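Long-range contact in signal peptidase I (Enterococcus faecalis, PDB 4ME8), which probably cleaves hydrophobic N-terminal signal or leader sequences from secreted proteins, as a serine-type endopeptidase of the S26 family: residues 26-34 / 45-54. Sequence-based numbering, arbitrary orientation.
Sequences KPQRFDIIA and AKRLIGLPGE
Arg-29 meets Glu-54 end-on, NH1 to OE1 and NH2 to OE2, both at 2.9 Å and nearly straight. The carboxylate oxygens lie in the guanidinium plane, although the two planes are turned 32° apart. NH1 also donates to Ile-49 O, while OE1 accepts a second N-H, from Leu-51, on the opposite face of the carboxylate; these extra bonds probably help to fix the rotation of both groups. Leu-51 CD1 lies over one guanidinium face, 3.7 Å from Arg-29 NH2. Arg-47, bent at chi3 (-74°), lays its guanidinium across Ile-32, whose CG1 sits 4.0 Å above the plane, over its centre, and NH1 makes a weak bond to Phe-30 O. The Phe-30 ring approaches Ile-49 obliquely, CE1 3.9 Å from CD1. With its CG opposite its own N (chi1 -179°), Leu-48 directs its side chain at segment 26-34, CD2 3.7 Å from Pro-27 CB. Ile-33 and Lys-46 form a hydrogen-bonded antiparallel pair within the hairpin of consecutive strands 32-36 and 43-50. NZ of Lys-46, the predicted active-site lysine, hydrogen-bonds Ser-120 OG; Arg-47 NH2 salt-bridges Asp-115 OD2. Strand 109-113 flanks strand 43-50, with a classic bulge where Ile-49 and Gly-50 face Phe-111; strand 136-137 borders strand 32-36.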
loop_
_atom_site.group_PDB
_atom_site.type_symbol
_atom_site.label_atom_id
_atom_site.label_comp_id
_atom_site.label_asym_id
_atom_site.label_seq_id
_atom_site.Cartn_x
_atom_site.Cartn_y
_atom_site.Cartn_z
ATOM N N LYS A 26 3.891 16.250 -6.077
ATOM C CA LYS A 26 4.339 15.511 -4.895
ATOM C C LYS A 26 3.267 14.453 -4.590
ATOM O O LYS A 26 2.091 14.810 -4.404
ATOM C CB LYS A 26 4.524 16.461 -3.704
ATOM C CG LYS A 26 5.097 15.820 -2.446
ATOM C CD LYS A 26 5.392 16.863 -1.376
ATOM N N PRO A 27 3.652 13.156 -4.553
ATOM C CA PRO A 27 2.629 12.112 -4.406
ATOM C C PRO A 27 1.806 12.249 -3.122
ATOM O O PRO A 27 2.347 12.584 -2.072
ATOM C CB PRO A 27 3.445 10.810 -4.419
ATOM C CG PRO A 27 4.706 11.172 -5.136
ATOM C CD PRO A 27 5.000 12.570 -4.688
ATOM N N GLN A 28 0.502 12.032 -3.238
ATOM C CA GLN A 28 -0.426 12.102 -2.112
ATOM C C GLN A 28 -1.065 10.725 -1.956
ATOM O O GLN A 28 -1.011 9.917 -2.864
ATOM C CB GLN A 28 -1.522 13.126 -2.383
ATOM C CG GLN A 28 -1.044 14.457 -2.947
ATOM C CD GLN A 28 -2.200 15.336 -3.398
ATOM O OE1 GLN A 28 -2.304 15.691 -4.578
ATOM N NE2 GLN A 28 -3.088 15.680 -2.465
ATOM N N ARG A 29 -1.688 10.461 -0.818
ATOM C CA ARG A 29 -2.324 9.161 -0.581
ATOM C C ARG A 29 -3.366 8.788 -1.647
ATOM O O ARG A 29 -4.185 9.604 -2.062
ATOM C CB ARG A 29 -2.975 9.144 0.798
ATOM C CG ARG A 29 -3.368 7.763 1.298
ATOM C CD ARG A 29 -4.250 7.865 2.538
ATOM N NE ARG A 29 -3.809 8.951 3.417
ATOM C CZ ARG A 29 -2.711 8.923 4.180
ATOM N NH1 ARG A 29 -1.927 7.845 4.210
ATOM N NH2 ARG A 29 -2.392 9.989 4.916
ATOM N N PHE A 30 -3.313 7.531 -2.070
ATOM C CA PHE A 30 -4.198 6.973 -3.093
ATOM C C PHE A 30 -3.789 7.345 -4.527
ATOM O O PHE A 30 -4.426 6.909 -5.485
ATOM C CB PHE A 30 -5.679 7.295 -2.832
ATOM C CG PHE A 30 -6.183 6.828 -1.483
ATOM C CD1 PHE A 30 -5.979 5.525 -1.060
ATOM C CD2 PHE A 30 -6.898 7.685 -0.656
ATOM C CE1 PHE A 30 -6.459 5.083 0.166
ATOM C CE2 PHE A 30 -7.388 7.248 0.571
ATOM C CZ PHE A 30 -7.175 5.941 0.979
ATOM N N ASP A 31 -2.719 8.122 -4.674
ATOM C CA ASP A 31 -2.071 8.269 -5.968
ATOM C C ASP A 31 -1.462 6.933 -6.394
ATOM O O ASP A 31 -1.005 6.132 -5.557
ATOM C CB ASP A 31 -0.961 9.333 -5.930
ATOM C CG ASP A 31 -1.502 10.767 -5.922
ATOM O OD1 ASP A 31 -2.730 10.966 -6.066
ATOM O OD2 ASP A 31 -0.677 11.709 -5.791
ATOM N N ILE A 32 -1.474 6.703 -7.703
ATOM C CA ILE A 32 -0.797 5.555 -8.291
ATOM C C ILE A 32 0.595 6.013 -8.698
ATOM O O ILE A 32 0.752 7.057 -9.328
ATOM C CB ILE A 32 -1.589 4.979 -9.484
ATOM C CG1 ILE A 32 -2.792 4.214 -8.943
ATOM C CG2 ILE A 32 -0.731 4.034 -10.320
ATOM C CD1 ILE A 32 -3.870 3.984 -9.967
ATOM N N ILE A 33 1.601 5.233 -8.308
ATOM C CA ILE A 33 2.985 5.611 -8.546
ATOM C C ILE A 33 3.791 4.495 -9.191
ATOM O O ILE A 33 3.620 3.319 -8.860
ATOM C CB ILE A 33 3.676 6.076 -7.246
ATOM C CG1 ILE A 33 3.515 5.051 -6.119
ATOM C CG2 ILE A 33 3.094 7.409 -6.792
ATOM C CD1 ILE A 33 4.358 5.381 -4.908
ATOM N N ALA A 34 4.675 4.876 -10.108
ATOM C CA ALA A 34 5.551 3.926 -10.776
ATOM C C ALA A 34 6.966 4.012 -10.204
ATOM O O ALA A 34 7.469 5.108 -9.943
ATOM C CB ALA A 34 5.564 4.184 -12.266
ATOM N N ALA A 45 3.649 -0.596 -11.064
ATOM C CA ALA A 45 2.752 0.460 -10.641
ATOM C C ALA A 45 1.978 -0.015 -9.427
ATOM O O ALA A 45 1.425 -1.115 -9.440
ATOM C CB ALA A 45 1.801 0.803 -11.770
ATOM N N LYS A 46 1.963 0.797 -8.368
ATOM C CA LYS A 46 1.186 0.496 -7.163
ATOM C C LYS A 46 0.579 1.768 -6.587
ATOM O O LYS A 46 0.996 2.865 -6.935
ATOM C CB LYS A 46 2.042 -0.192 -6.090
ATOM C CG LYS A 46 2.605 -1.562 -6.475
ATOM C CD LYS A 46 1.537 -2.644 -6.606
ATOM C CE LYS A 46 2.107 -3.831 -7.364
ATOM N NZ LYS A 46 1.201 -5.005 -7.443
ATOM N N ARG A 47 -0.411 1.592 -5.716
ATOM C CA ARG A 47 -1.086 2.691 -5.048
ATOM C C ARG A 47 -0.383 3.098 -3.746
ATOM O O ARG A 47 -0.014 2.258 -2.921
ATOM C CB ARG A 47 -2.549 2.334 -4.768
ATOM C CG ARG A 47 -3.435 3.559 -4.639
ATOM C CD ARG A 47 -4.903 3.205 -4.468
ATOM N NE ARG A 47 -5.511 2.737 -5.716
ATOM C CZ ARG A 47 -6.066 3.528 -6.639
ATOM N NH1 ARG A 47 -6.088 4.849 -6.481
ATOM N NH2 ARG A 47 -6.593 2.993 -7.737
ATOM N N LEU A 48 -0.186 4.404 -3.597
ATOM C CA LEU A 48 0.404 4.964 -2.396
ATOM C C LEU A 48 -0.632 4.883 -1.276
ATOM O O LEU A 48 -1.743 5.397 -1.412
ATOM C CB LEU A 48 0.832 6.416 -2.647
ATOM C CG LEU A 48 1.495 7.148 -1.474
ATOM C CD1 LEU A 48 2.553 6.265 -0.821
ATOM C CD2 LEU A 48 2.106 8.448 -1.961
ATOM N N ILE A 49 -0.269 4.203 -0.191
ATOM C CA ILE A 49 -1.187 3.952 0.926
ATOM C C ILE A 49 -0.661 4.604 2.210
ATOM O O ILE A 49 -1.396 5.322 2.901
ATOM C CB ILE A 49 -1.414 2.434 1.102
ATOM C CG1 ILE A 49 -2.190 1.876 -0.106
ATOM C CG2 ILE A 49 -2.143 2.124 2.397
ATOM C CD1 ILE A 49 -3.620 2.374 -0.255
ATOM N N GLY A 50 0.611 4.381 2.506
ATOM C CA GLY A 50 1.234 4.952 3.692
ATOM C C GLY A 50 2.392 5.877 3.376
ATOM O O GLY A 50 3.237 5.563 2.539
ATOM N N LEU A 51 2.426 6.998 4.092
ATOM C CA LEU A 51 3.412 8.069 3.919
ATOM C C LEU A 51 4.269 8.133 5.188
ATOM O O LEU A 51 3.848 7.619 6.221
ATOM C CB LEU A 51 2.674 9.400 3.733
ATOM C CG LEU A 51 1.810 9.558 2.463
ATOM C CD1 LEU A 51 0.578 10.408 2.726
ATOM C CD2 LEU A 51 2.618 10.193 1.349
ATOM N N PRO A 52 5.460 8.770 5.122
ATOM C CA PRO A 52 6.391 8.852 6.262
ATOM C C PRO A 52 5.748 9.252 7.598
ATOM O O PRO A 52 5.004 10.238 7.675
ATOM C CB PRO A 52 7.381 9.937 5.832
ATOM C CG PRO A 52 7.375 9.897 4.337
ATOM C CD PRO A 52 6.008 9.428 3.916
ATOM N N GLY A 53 6.039 8.485 8.641
ATOM C CA GLY A 53 5.579 8.816 9.988
ATOM C C GLY A 53 4.305 8.107 10.403
ATOM O O GLY A 53 4.032 7.979 11.597
ATOM N N GLU A 54 3.555 7.613 9.423
ATOM C CA GLU A 54 2.238 7.036 9.663
ATOM C C GLU A 54 2.262 5.550 10.045
ATOM O O GLU A 54 3.101 4.780 9.574
ATOM C CB GLU A 54 1.360 7.231 8.429
ATOM C CG GLU A 54 1.028 8.699 8.150
ATOM C CD GLU A 54 0.407 8.932 6.780
ATOM O OE1 GLU A 54 0.347 7.974 5.976
ATOM O OE2 GLU A 54 -0.017 10.079 6.492
#